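PDB 2UY1: cleavage stimulation factor 77 from Encephalitozoon cuniculi, which probably binds mRNA and is likely to act as a helical-repeat scaffold in pre-mRNA 3'-end processing. Local coordinates for residues N372-F377 with I391-M396; F360-L365 with T383-D388. One frame throughout, in Å; residues are numbered along the deposited sequence.

Both contacts use helix 384-397. Interaction 2 packs its first turns against helix 354-367, and interaction 1 ties its later turns to helix 370-379, so the three helices form one local bundle in the Suppressor of forked family region. The centres of interactions 1 and 2 lie about 8 Å apart, and the four segments alternate along the chain. Direct contacts join them: F377 CZ lies 3.4 Å from W387 CE3, A373 O lies 3.5 Å from F361 CE1, and Y393 CD1 lies 3.6 Å from L365 CD1. The chemistry differs, interaction 2 being mainly apolar and interaction 1 a salt bridge. A second protein chain also borders this helix, touching residues such as Y393 and F395.

Interaction 1 (N372-F377 with I391-M396); sequences NARALF and IEYEFM
R374 and E394 join helices 370-379 and 384-397 through an end-on salt bridge in which two guanidinium nitrogens converge on a single carboxylate oxygen. The shorter bond runs from R374 NH2 to E394 OE1 at 2.6 Å, with an N-H...O angle of 155°, and arrives on the syn lone pair. R374 NH1 reaches the same OE1 at 3.0 Å but is more bent, 135°, and meets the oxygen on its syn side while tilted out of the carboxylate plane. OE1 lies almost exactly in the guanidinium plane, yet both nitrogens go to this one oxygen and the planes of the two flat groups are 57° apart, so this is not the coplanar two-oxygen pairing of arginine with a carboxylate. The arginine spans the gap because its chain is extended from CG to NE; E394 bends at chi2, and the two side chains cross at about a right angle.

This polar grip is the tight part of the contact. The rest is sparse: the two segments bury just 115 Å² together, and their nearest CA atoms, those of R374 and E394, stand 10.2 Å apart. Y393 offers only its ring edge, CE2 lying 4.3 Å from R374 NH2. R374 itself remains partly exposed, whereas E394 is buried and its other oxygen, OE2, accepts from S399 N. Bonds to both oxygens thus fix the carboxylate's rotation, and the nearby arginine would probably favour the ionised form of E394.

Among the neighbouring helices, the salt-bridge residues R374 and E394 both touch L402 of helix 400-415, whereas A373 and Y393 face helix 354-367, packing on L364 and L365; Y393 also packs on an aromatic side chain of the other protein chain.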
ATOM      1  N   ASN B 372       8.000  15.585 -20.463  1.00 22.36           N
ATOM      2  CA  ASN B 372       6.620  15.931 -20.194  1.00 22.61           C
ATOM      3  C   ASN B 372       6.183  15.714 -18.763  1.00 21.67           C
ATOM      4  O   ASN B 372       5.449  16.547 -18.210  1.00 20.16           O
ATOM      5  CB  ASN B 372       5.659  15.214 -21.150  1.00 21.49           C
ATOM      6  CG  ASN B 372       5.757  15.770 -22.538  1.00 25.07           C
ATOM      7  OD1 ASN B 372       6.111  17.085 -22.637  1.00 25.84           O
ATOM      8  ND2 ASN B 372       5.543  15.053 -23.511  1.00 22.48           N
ATOM      9  N   ALA B 373       6.616  14.582 -18.205  1.00 20.99           N
ATOM     10  CA  ALA B 373       6.347  14.269 -16.817  1.00 20.40           C
ATOM     11  C   ALA B 373       6.819  15.406 -15.942  1.00 20.37           C
ATOM     12  O   ALA B 373       6.067  15.880 -15.075  1.00 21.13           O
ATOM     13  CB  ALA B 373       7.000  12.899 -16.405  1.00 19.55           C
ATOM     14  N   ARG B 374       8.045  15.865 -16.158  1.00 21.76           N
ATOM     15  CA  ARG B 374       8.654  16.873 -15.288  1.00 22.33           C
ATOM     16  C   ARG B 374       7.965  18.236 -15.376  1.00 23.11           C
ATOM     17  O   ARG B 374       7.701  18.864 -14.345  1.00 23.26           O
ATOM     18  CB  ARG B 374      10.140  17.045 -15.576  1.00 22.77           C
ATOM     19  CG  ARG B 374      11.027  15.910 -15.139  1.00 22.91           C
ATOM     20  CD  ARG B 374      12.400  16.186 -15.759  1.00 26.85           C
ATOM     21  NE  ARG B 374      13.449  15.243 -15.368  1.00 31.48           N
ATOM     22  CZ  ARG B 374      13.903  15.064 -14.133  1.00 31.46           C
ATOM     23  NH1 ARG B 374      13.386  15.726 -13.108  1.00 36.55           N
ATOM     24  NH2 ARG B 374      14.879  14.200 -13.907  1.00 30.47           N
ATOM     25  N   ALA B 375       7.655  18.658 -16.596  1.00 22.71           N
ATOM     26  CA  ALA B 375       6.862  19.882 -16.826  1.00 23.96           C
ATOM     27  C   ALA B 375       5.474  19.848 -16.209  1.00 23.65           C
ATOM     28  O   ALA B 375       4.984  20.875 -15.709  1.00 24.47           O
ATOM     29  CB  ALA B 375       6.747  20.154 -18.320  1.00 22.28           C
ATOM     30  N   LEU B 376       4.816  18.686 -16.267  1.00 23.89           N
ATOM     31  CA  LEU B 376       3.491  18.556 -15.660  1.00 22.31           C
ATOM     32  C   LEU B 376       3.572  18.659 -14.106  1.00 22.78           C
ATOM     33  O   LEU B 376       2.777  19.412 -13.480  1.00 22.36           O
ATOM     34  CB  LEU B 376       2.777  17.276 -16.126  1.00 22.84           C
ATOM     35  CG  LEU B 376       1.406  17.006 -15.505  1.00 23.06           C
ATOM     36  CD1 LEU B 376       0.319  18.044 -16.040  1.00 16.95           C
ATOM     37  CD2 LEU B 376       0.964  15.537 -15.670  1.00 20.09           C
ATOM     38  N   PHE B 377       4.492  17.891 -13.507  1.00 21.32           N
ATOM     39  CA  PHE B 377       4.763  17.929 -12.064  1.00 20.93           C
ATOM     40  C   PHE B 377       4.955  19.362 -11.549  1.00 21.98           C
ATOM     41  O   PHE B 377       4.391  19.691 -10.507  1.00 21.31           O
ATOM     42  CB  PHE B 377       5.999  17.080 -11.768  1.00 20.03           C
ATOM     43  CG  PHE B 377       6.280  16.844 -10.297  1.00 19.10           C
ATOM     44  CD1 PHE B 377       5.624  15.827  -9.577  1.00 17.86           C
ATOM     45  CD2 PHE B 377       7.266  17.606  -9.639  1.00 19.85           C
ATOM     46  CE1 PHE B 377       5.926  15.601  -8.202  1.00 14.71           C
ATOM     47  CE2 PHE B 377       7.583  17.373  -8.306  1.00 18.95           C
ATOM     48  CZ  PHE B 377       6.915  16.362  -7.586  1.00 15.13           C
ATOM     49  N   ILE B 391      10.557  11.801  -6.511  1.00 12.79           N
ATOM     50  CA  ILE B 391      11.806  11.720  -5.708  1.00 12.10           C
ATOM     51  C   ILE B 391      12.551  10.414  -6.010  1.00 10.93           C
ATOM     52  O   ILE B 391      13.792  10.401  -6.110  1.00 10.49           O
ATOM     53  CB  ILE B 391      11.483  11.856  -4.130  1.00 12.11           C
ATOM     54  CG1 ILE B 391      11.131  13.330  -3.784  1.00 12.08           C
ATOM     55  CG2 ILE B 391      12.699  11.297  -3.239  1.00 13.84           C
ATOM     56  CD1 ILE B 391      10.278  13.555  -2.455  1.00 13.49           C
ATOM     57  N   GLU B 392      11.836   9.307  -6.104  1.00 11.36           N
ATOM     58  CA  GLU B 392      12.478   8.003  -6.367  1.00 10.77           C
ATOM     59  C   GLU B 392      13.064   7.943  -7.787  1.00 10.62           C
ATOM     60  O   GLU B 392      14.223   7.522  -7.997  1.00  8.14           O
ATOM     61  CB  GLU B 392      11.502   6.830  -6.193  1.00  8.51           C
ATOM     62  CG  GLU B 392      12.091   5.363  -6.569  1.00 15.95           C
ATOM     63  CD  GLU B 392      13.050   4.755  -5.524  1.00 25.53           C
ATOM     64  OE1 GLU B 392      13.555   5.478  -4.626  1.00 30.77           O
ATOM     65  OE2 GLU B 392      13.328   3.531  -5.572  1.00 30.56           O
ATOM     66  N   TYR B 393      12.273   8.390  -8.744  1.00  9.91           N
ATOM     67  CA  TYR B 393      12.808   8.607 -10.156  1.00 12.37           C
ATOM     68  C   TYR B 393      14.097   9.466 -10.304  1.00 12.10           C
ATOM     69  O   TYR B 393      15.062   9.054 -10.953  1.00 14.61           O
ATOM     70  CB  TYR B 393      11.699   9.200 -11.003  1.00 11.91           C
ATOM     71  CG  TYR B 393      12.025   9.238 -12.499  1.00 15.06           C
ATOM     72  CD1 TYR B 393      11.672   8.177 -13.324  1.00 19.08           C
ATOM     73  CD2 TYR B 393      12.690  10.304 -13.051  1.00 15.44           C
ATOM     74  CE1 TYR B 393      11.909   8.225 -14.701  1.00 18.64           C
ATOM     75  CE2 TYR B 393      12.962  10.360 -14.440  1.00 22.37           C
ATOM     76  CZ  TYR B 393      12.568   9.325 -15.227  1.00 17.95           C
ATOM     77  OH  TYR B 393      12.831   9.336 -16.570  1.00 21.43           O
ATOM     78  N   GLU B 394      14.062  10.696  -9.820  1.00 13.39           N
ATOM     79  CA  GLU B 394      15.290  11.549  -9.661  1.00 13.64           C
ATOM     80  C   GLU B 394      16.521  10.902  -9.017  1.00 14.18           C
ATOM     81  O   GLU B 394      17.648  10.968  -9.583  1.00 13.56           O
ATOM     82  CB  GLU B 394      14.906  12.847  -8.902  1.00 13.83           C
ATOM     83  CG  GLU B 394      15.917  13.993  -9.064  1.00 12.57           C
ATOM     84  CD  GLU B 394      16.156  14.297 -10.533  1.00 16.60           C
ATOM     85  OE1 GLU B 394      15.196  14.227 -11.278  1.00 16.93           O
ATOM     86  OE2 GLU B 394      17.283  14.616 -10.925  1.00 16.36           O
ATOM     87  N   PHE B 395      16.346  10.275  -7.824  1.00 14.38           N
ATOM     88  CA  PHE B 395      17.386   9.454  -7.254  1.00 15.55           C
ATOM     89  C   PHE B 395      17.946   8.343  -8.170  1.00 16.01           C
ATOM     90  O   PHE B 395      19.149   8.082  -8.190  1.00 13.63           O
ATOM     91  CB  PHE B 395      16.940   8.860  -5.903  1.00 16.13           C
ATOM     92  CG  PHE B 395      18.086   8.291  -5.064  1.00 16.20           C
ATOM     93  CD1 PHE B 395      18.755   9.084  -4.146  1.00 10.92           C
ATOM     94  CD2 PHE B 395      18.494   6.956  -5.199  1.00 11.07           C
ATOM     95  CE1 PHE B 395      19.775   8.553  -3.341  1.00 12.52           C
ATOM     96  CE2 PHE B 395      19.503   6.441  -4.422  1.00 10.89           C
ATOM     97  CZ  PHE B 395      20.177   7.215  -3.498  1.00 11.75           C
ATOM     98  N   MET B 396      17.078   7.636  -8.867  1.00 16.42           N
ATOM     99  CA  MET B 396      17.542   6.534  -9.726  1.00 19.40           C
ATOM    100  C   MET B 396      18.258   7.005 -11.013  1.00 15.67           C
ATOM    101  O   MET B 396      19.392   6.577 -11.320  1.00 14.68           O
ATOM    102  CB  MET B 396      16.393   5.556 -10.014  1.00 19.01           C
ATOM    103  CG  MET B 396      16.058   4.710  -8.777  1.00 23.90           C
ATOM    104  SD  MET B 396      14.691   3.607  -9.048  1.00 30.88           S
ATOM    105  CE  MET B 396      15.320   2.437 -10.288  1.00 30.63           C
TER

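Interaction 2 (F360-L365 with T383-D388); sequences FFLFLL and TSRMWD
F361 and M386 make the apolar centre of this contact, crossing obliquely with the methionine CE 3.9 Å from F361 CB. Nearer the M386 backbone, its CG lies 4.0 Å from ring atom CD2 of F361, while CE2 of that ring comes within 3.7 Å of M386 O. The bend at chi3 (78°) accounts for the methyl reaching the base of the phenylalanine. Beside this pair, L362 CD1 sits over one face of the R385 guanidinium and 3.8 Å from R385 CD, its side chain crossing the extended arginine at about a right angle.

One shell out, T383 and M386 form a capping box at the start of helix 384-397: M386 N donates to T383 OG1 at 3.2 Å, with an angle of 152°. A weak bond from T383 N to M386 SD also links the two. T383 OG1 is hydrogen-bonded in turn to E358, on the same helix as F361 and L362.

No hydrogen bond crosses between residues 360-365 and 383-388, so van der Waals contact carries their 209 Å² interface, while the T383-E358 hydrogen bond adds a polar link to helix 354-367 just beyond residues 360-365.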
ATOM      1  N   PHE B 360      -2.304  10.981 -14.483  1.00 15.79           N
ATOM      2  CA  PHE B 360      -1.598  11.628 -15.620  1.00 14.72           C
ATOM      3  C   PHE B 360      -0.091  11.679 -15.335  1.00 15.27           C
ATOM      4  O   PHE B 360       0.670  11.348 -16.193  1.00 17.12           O
ATOM      5  CB  PHE B 360      -2.074  13.081 -15.800  1.00 12.04           C
ATOM      6  CG  PHE B 360      -1.634  13.780 -17.096  1.00 16.97           C
ATOM      7  CD1 PHE B 360      -0.973  13.123 -18.105  1.00 18.69           C
ATOM      8  CD2 PHE B 360      -1.970  15.145 -17.298  1.00 17.67           C
ATOM      9  CE1 PHE B 360      -0.600  13.764 -19.275  1.00 13.78           C
ATOM     10  CE2 PHE B 360      -1.596  15.791 -18.441  1.00 17.22           C
ATOM     11  CZ  PHE B 360      -0.892  15.123 -19.424  1.00 15.11           C
ATOM     12  N   PHE B 361       0.315  12.162 -14.167  1.00 13.98           N
ATOM     13  CA  PHE B 361       1.725  12.236 -13.874  1.00 14.69           C
ATOM     14  C   PHE B 361       2.374  10.881 -13.881  1.00 13.80           C
ATOM     15  O   PHE B 361       3.441  10.724 -14.452  1.00 16.54           O
ATOM     16  CB  PHE B 361       2.015  13.006 -12.587  1.00 13.24           C
ATOM     17  CG  PHE B 361       3.466  12.893 -12.151  1.00 14.32           C
ATOM     18  CD1 PHE B 361       4.490  13.520 -12.918  1.00 10.09           C
ATOM     19  CD2 PHE B 361       3.810  12.118 -11.042  1.00 10.25           C
ATOM     20  CE1 PHE B 361       5.878  13.379 -12.584  1.00 14.63           C
ATOM     21  CE2 PHE B 361       5.202  11.986 -10.675  1.00 13.65           C
ATOM     22  CZ  PHE B 361       6.215  12.659 -11.481  1.00  9.08           C
ATOM     23  N   LEU B 362       1.744   9.897 -13.279  1.00 14.74           N
ATOM     24  CA  LEU B 362       2.401   8.588 -13.064  1.00 15.89           C
ATOM     25  C   LEU B 362       2.428   7.786 -14.349  1.00 15.98           C
ATOM     26  O   LEU B 362       3.321   6.969 -14.595  1.00 12.89           O
ATOM     27  CB  LEU B 362       1.719   7.772 -11.972  1.00 15.42           C
ATOM     28  CG  LEU B 362       1.816   8.299 -10.522  1.00 14.87           C
ATOM     29  CD1 LEU B 362       0.954   7.438  -9.641  1.00 19.26           C
ATOM     30  CD2 LEU B 362       3.279   8.389  -9.926  1.00 16.37           C
ATOM     31  N   PHE B 363       1.410   8.032 -15.177  1.00 17.99           N
ATOM     32  CA  PHE B 363       1.381   7.506 -16.533  1.00 17.11           C
ATOM     33  C   PHE B 363       2.559   8.107 -17.297  1.00 15.96           C
ATOM     34  O   PHE B 363       3.256   7.430 -18.008  1.00 17.06           O
ATOM     35  CB  PHE B 363       0.095   7.932 -17.263  1.00 16.20           C
ATOM     36  CG  PHE B 363       0.144   7.670 -18.751  1.00 17.02           C
ATOM     37  CD1 PHE B 363      -0.017   6.363 -19.258  1.00 17.25           C
ATOM     38  CD2 PHE B 363       0.310   8.705 -19.648  1.00 18.57           C
ATOM     39  CE1 PHE B 363       0.035   6.121 -20.656  1.00 16.52           C
ATOM     40  CE2 PHE B 363       0.390   8.471 -21.044  1.00 18.71           C
ATOM     41  CZ  PHE B 363       0.260   7.174 -21.546  1.00 16.40           C
ATOM     42  N   LEU B 364       2.757   9.410 -17.254  1.00 16.91           N
ATOM     43  CA  LEU B 364       3.898   9.916 -18.077  1.00 16.06           C
ATOM     44  C   LEU B 364       5.267   9.367 -17.553  1.00 16.60           C
ATOM     45  O   LEU B 364       6.208   9.086 -18.293  1.00 16.88           O
ATOM     46  CB  LEU B 364       3.898  11.455 -18.056  1.00 16.90           C
ATOM     47  CG  LEU B 364       2.732  12.136 -18.798  1.00 14.07           C
ATOM     48  CD1 LEU B 364       2.808  13.649 -18.587  1.00 14.61           C
ATOM     49  CD2 LEU B 364       2.770  11.816 -20.317  1.00 16.68           C
ATOM     50  N   LEU B 365       5.420   9.288 -16.257  1.00 16.99           N
ATOM     51  CA  LEU B 365       6.705   8.840 -15.727  1.00 17.79           C
ATOM     52  C   LEU B 365       6.900   7.326 -16.054  1.00 18.54           C
ATOM     53  O   LEU B 365       7.999   6.899 -16.472  1.00 16.89           O
ATOM     54  CB  LEU B 365       6.733   9.132 -14.219  1.00 18.46           C
ATOM     55  CG  LEU B 365       8.046   9.106 -13.457  1.00 19.84           C
ATOM     56  CD1 LEU B 365       8.806  10.324 -13.813  1.00 14.31           C
ATOM     57  CD2 LEU B 365       7.671   8.984 -11.945  1.00 18.86           C
ATOM     58  N   THR B 383      -0.037  14.807  -4.652  1.00 18.93           N
ATOM     59  CA  THR B 383      -0.263  13.890  -3.587  1.00 19.16           C
ATOM     60  C   THR B 383       1.115  13.434  -3.098  1.00 18.86           C
ATOM     61  O   THR B 383       2.077  13.670  -3.792  1.00 18.05           O
ATOM     62  CB  THR B 383      -1.059  12.645  -4.130  1.00 19.57           C
ATOM     63  OG1 THR B 383      -0.307  12.068  -5.211  1.00 16.13           O
ATOM     64  CG2 THR B 383      -2.481  13.045  -4.609  1.00 17.26           C
ATOM     65  N   SER B 384       1.185  12.797  -1.919  1.00 19.26           N
ATOM     66  CA  SER B 384       2.460  12.254  -1.402  1.00 19.58           C
ATOM     67  C   SER B 384       2.971  11.232  -2.377  1.00 18.76           C
ATOM     68  O   SER B 384       4.156  11.126  -2.506  1.00 18.34           O
ATOM     69  CB  SER B 384       2.375  11.480  -0.077  1.00 17.81           C
ATOM     70  OG  SER B 384       1.749  12.205   0.935  1.00 23.71           O
ATOM     71  N   ARG B 385       2.083  10.454  -3.001  1.00 17.44           N
ATOM     72  CA  ARG B 385       2.512   9.411  -3.907  1.00 16.36           C
ATOM     73  C   ARG B 385       3.188  10.014  -5.154  1.00 17.27           C
ATOM     74  O   ARG B 385       4.148   9.465  -5.586  1.00 17.87           O
ATOM     75  CB  ARG B 385       1.393   8.486  -4.320  1.00 19.47           C
ATOM     76  CG  ARG B 385       1.905   7.271  -5.083  1.00 21.17           C
ATOM     77  CD  ARG B 385       0.825   6.680  -5.970  1.00 29.53           C
ATOM     78  NE  ARG B 385       1.120   5.287  -6.262  1.00 33.38           N
ATOM     79  CZ  ARG B 385       0.260   4.420  -6.784  1.00 39.52           C
ATOM     80  NH1 ARG B 385      -0.988   4.801  -7.081  1.00 40.68           N
ATOM     81  NH2 ARG B 385       0.658   3.162  -7.004  1.00 41.62           N
ATOM     82  N   MET B 386       2.713  11.150  -5.664  1.00 16.06           N
ATOM     83  CA  MET B 386       3.294  11.854  -6.810  1.00 16.64           C
ATOM     84  C   MET B 386       4.666  12.371  -6.378  1.00 15.22           C
ATOM     85  O   MET B 386       5.638  12.075  -7.018  1.00 14.39           O
ATOM     86  CB  MET B 386       2.400  13.039  -7.251  1.00 15.48           C
ATOM     87  CG  MET B 386       1.155  12.623  -8.061  1.00 17.20           C
ATOM     88  SD  MET B 386      -0.035  14.022  -8.156  1.00 19.91           S
ATOM     89  CE  MET B 386       0.839  14.975  -9.456  1.00 15.61           C
ATOM     90  N   TRP B 387       4.734  13.106  -5.266  1.00 15.38           N
ATOM     91  CA  TRP B 387       6.043  13.463  -4.635  1.00 16.40           C
ATOM     92  C   TRP B 387       7.027  12.291  -4.499  1.00 15.09           C
ATOM     93  O   TRP B 387       8.175  12.354  -4.997  1.00 16.59           O
ATOM     94  CB  TRP B 387       5.819  14.135  -3.263  1.00 16.56           C
ATOM     95  CG  TRP B 387       5.527  15.639  -3.298  1.00 16.36           C
ATOM     96  CD1 TRP B 387       4.374  16.267  -2.885  1.00 15.29           C
ATOM     97  CD2 TRP B 387       6.400  16.660  -3.763  1.00 16.96           C
ATOM     98  NE1 TRP B 387       4.498  17.629  -3.053  1.00 18.61           N
ATOM     99  CE2 TRP B 387       5.736  17.889  -3.597  1.00 19.06           C
ATOM    100  CE3 TRP B 387       7.724  16.661  -4.268  1.00 17.85           C
ATOM    101  CZ2 TRP B 387       6.335  19.095  -3.934  1.00 18.13           C
ATOM    102  CZ3 TRP B 387       8.278  17.852  -4.625  1.00 17.59           C
ATOM    103  CH2 TRP B 387       7.575  19.048  -4.491  1.00 16.90           C
ATOM    104  N   ASP B 388       6.624  11.227  -3.837  1.00 14.46           N
ATOM    105  CA  ASP B 388       7.492  10.056  -3.681  1.00 14.80           C
ATOM    106  C   ASP B 388       7.918   9.341  -4.980  1.00 14.67           C
ATOM    107  O   ASP B 388       9.078   8.856  -5.069  1.00 16.27           O
ATOM    108  CB  ASP B 388       6.883   9.028  -2.787  1.00 13.35           C
ATOM    109  CG  ASP B 388       6.616   9.554  -1.401  1.00 16.46           C
ATOM    110  OD1 ASP B 388       7.168  10.604  -1.044  1.00 22.87           O
ATOM    111  OD2 ASP B 388       5.896   8.880  -0.660  1.00 14.72           O
TER